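PDB 6TRK: pollen allergen Phl p 6 from Phleum pratense, which is a grass pollen allergen of the Poa p IX/Phl p VI family whose biochemical role in the pollen is not firmly established. Local coordinates for residues D13-F18 and E92-I97. The protein carries 1 engineered substitution. Sequence-based numbering, arbitrary orientation.
Sequences DVNASF and EALRII. With ZN (zinc ion), chain C.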
# COMPACT_ATOMS: atom_id res chain seq x y z
N ASP A 13 -7.28 -5.63 4.59
CA ASP A 13 -6.18 -5.79 5.54
C ASP A 13 -4.91 -5.08 5.06
O ASP A 13 -4.19 -4.47 5.86
CB ASP A 13 -5.88 -7.26 5.78
CG ASP A 13 -6.87 -7.92 6.74
OD1 ASP A 13 -7.33 -7.22 7.67
OD2 ASP A 13 -7.16 -9.12 6.58
N VAL A 14 -4.62 -5.15 3.76
CA VAL A 14 -3.47 -4.42 3.23
C VAL A 14 -3.61 -2.93 3.47
O VAL A 14 -2.67 -2.24 3.88
CB VAL A 14 -3.31 -4.73 1.72
CG1 VAL A 14 -2.30 -3.78 1.06
CG2 VAL A 14 -2.88 -6.15 1.48
N ASN A 15 -4.82 -2.39 3.24
CA ASN A 15 -5.03 -0.96 3.43
C ASN A 15 -4.91 -0.55 4.89
O ASN A 15 -4.29 0.47 5.20
CB ASN A 15 -6.40 -0.60 2.84
CG ASN A 15 -6.46 0.81 2.36
OD1 ASN A 15 -5.49 1.59 2.47
ND2 ASN A 15 -7.59 1.17 1.77
N ALA A 16 -5.44 -1.35 5.80
CA ALA A 16 -5.36 -1.02 7.22
C ALA A 16 -3.91 -1.03 7.71
O ALA A 16 -3.51 -0.15 8.47
CB ALA A 16 -6.22 -2.01 8.02
N SER A 17 -3.11 -2.01 7.27
CA SER A 17 -1.69 -2.03 7.65
C SER A 17 -0.94 -0.85 7.06
O SER A 17 -0.05 -0.26 7.70
CB SER A 17 -1.06 -3.33 7.20
OG SER A 17 -1.59 -4.43 7.88
N PHE A 18 -1.26 -0.50 5.79
CA PHE A 18 -0.68 0.68 5.16
C PHE A 18 -1.00 1.95 5.95
O PHE A 18 -0.12 2.77 6.20
CB PHE A 18 -1.19 0.72 3.70
CG PHE A 18 -0.96 2.02 2.98
CD1 PHE A 18 0.30 2.45 2.65
CD2 PHE A 18 -2.06 2.78 2.55
CE1 PHE A 18 0.48 3.65 1.92
CE2 PHE A 18 -1.89 3.97 1.84
CZ PHE A 18 -0.63 4.40 1.51
N GLU A 92 -3.71 4.91 -4.78
CA GLU A 92 -4.41 4.91 -6.07
C GLU A 92 -4.36 3.54 -6.73
O GLU A 92 -5.37 3.05 -7.27
CB GLU A 92 -3.85 6.00 -7.01
CG GLU A 92 -4.27 7.42 -6.60
CD GLU A 92 -4.08 8.48 -7.61
OE1 GLU A 92 -4.46 9.64 -7.27
OE2 GLU A 92 -3.53 8.24 -8.70
N ALA A 93 -3.21 2.89 -6.73
CA ALA A 93 -3.12 1.58 -7.38
C ALA A 93 -3.96 0.54 -6.65
O ALA A 93 -4.56 -0.32 -7.29
CB ALA A 93 -1.66 1.16 -7.47
N LEU A 94 -4.07 0.63 -5.32
CA LEU A 94 -4.91 -0.31 -4.60
C LEU A 94 -6.38 -0.13 -4.98
O LEU A 94 -7.12 -1.11 -5.11
CB LEU A 94 -4.70 -0.14 -3.09
CG LEU A 94 -5.26 -1.29 -2.23
CD1 LEU A 94 -4.53 -2.62 -2.49
CD2 LEU A 94 -5.17 -0.96 -0.71
N ARG A 95 -6.82 1.11 -5.19
CA ARG A 95 -8.19 1.32 -5.64
C ARG A 95 -8.39 0.82 -7.06
O ARG A 95 -9.46 0.31 -7.39
CB ARG A 95 -8.56 2.80 -5.49
CG ARG A 95 -8.78 3.20 -4.03
CD ARG A 95 -9.45 4.58 -3.85
NE ARG A 95 -8.52 5.69 -4.08
CZ ARG A 95 -7.76 6.26 -3.13
NH1 ARG A 95 -6.96 7.27 -3.47
NH2 ARG A 95 -7.80 5.85 -1.88
N ILE A 96 -7.37 0.91 -7.91
CA ILE A 96 -7.50 0.41 -9.26
C ILE A 96 -7.68 -1.12 -9.25
O ILE A 96 -8.59 -1.65 -9.89
CB ILE A 96 -6.32 0.87 -10.12
CG1 ILE A 96 -6.43 2.38 -10.36
CG2 ILE A 96 -6.28 0.12 -11.44
CD1 ILE A 96 -5.20 3.01 -10.91
N ILE A 97 -6.82 -1.84 -8.52
CA ILE A 97 -6.96 -3.30 -8.54
C ILE A 97 -8.23 -3.73 -7.82
O ILE A 97 -8.76 -4.82 -8.10
CB ILE A 97 -5.72 -4.03 -7.99
CG1 ILE A 97 -5.59 -3.91 -6.49
CG2 ILE A 97 -4.46 -3.52 -8.68
CD1 ILE A 97 -4.68 -4.96 -5.85
ZN ZN C . -4.42 11.11 -8.58
O HOH W 1 -8.96 3.29 -0.62
O HOH W 2 -2.64 11.98 -8.61
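Asn15 and Leu94 face each other where residues 13-18 and 92-97, two antiparallel helical segments, come closest. Asn15 CA and Leu94 CA are 8.1 Å apart. Each segment keeps its own i to i+4 backbone bonds, such as Phe18 N to Val14 O and Ile96 N to Glu92 O.

Leu94 supplies most of the contact. Its CG lies anti to the backbone N (chi1 -165°), which points the branch toward helix 2-23. The second torsion (chi2 65°) then sets CD2 toward Asn15 and CD1 toward Val14. Leu94 CD2 rests over the flat of the Asn15 carboxamide, 3.8 Å from both Asn15 CG and the aliphatic Asn15 CB. Leu94 CD2 is 4.1 Å from both Asn15 OD1 and Asn15 ND2, so it favours neither end of the amide. The other methyl, Leu94 CD1, packs more loosely on Val14 CG1 at 4.3 Å. Leu94 is thus shared between Val14 and the CB and amide of Asn15.

Beside this packing, water 1 may link the helices. It accepts a bond from Arg95 NH2 at 3.1 Å, in the guanidinium plane, and a weak one from Asn15 ND2 at 3.5 Å. The link is doubtful, because Arg95 has two conformers. On the far side of helix 82-98, Glu92 OE1 binds a zinc ion at 2.0 Å. His104 and a water also bind this metal.

The contact joins the first and last helices of a four-helix bundle. Val14 also touches Asn48 of helix 30-55, and Phe18 meets the ring of Phe90. Ala93, next to Leu94, touches Val66 of helix 60-76, so the two segments border the other two helices.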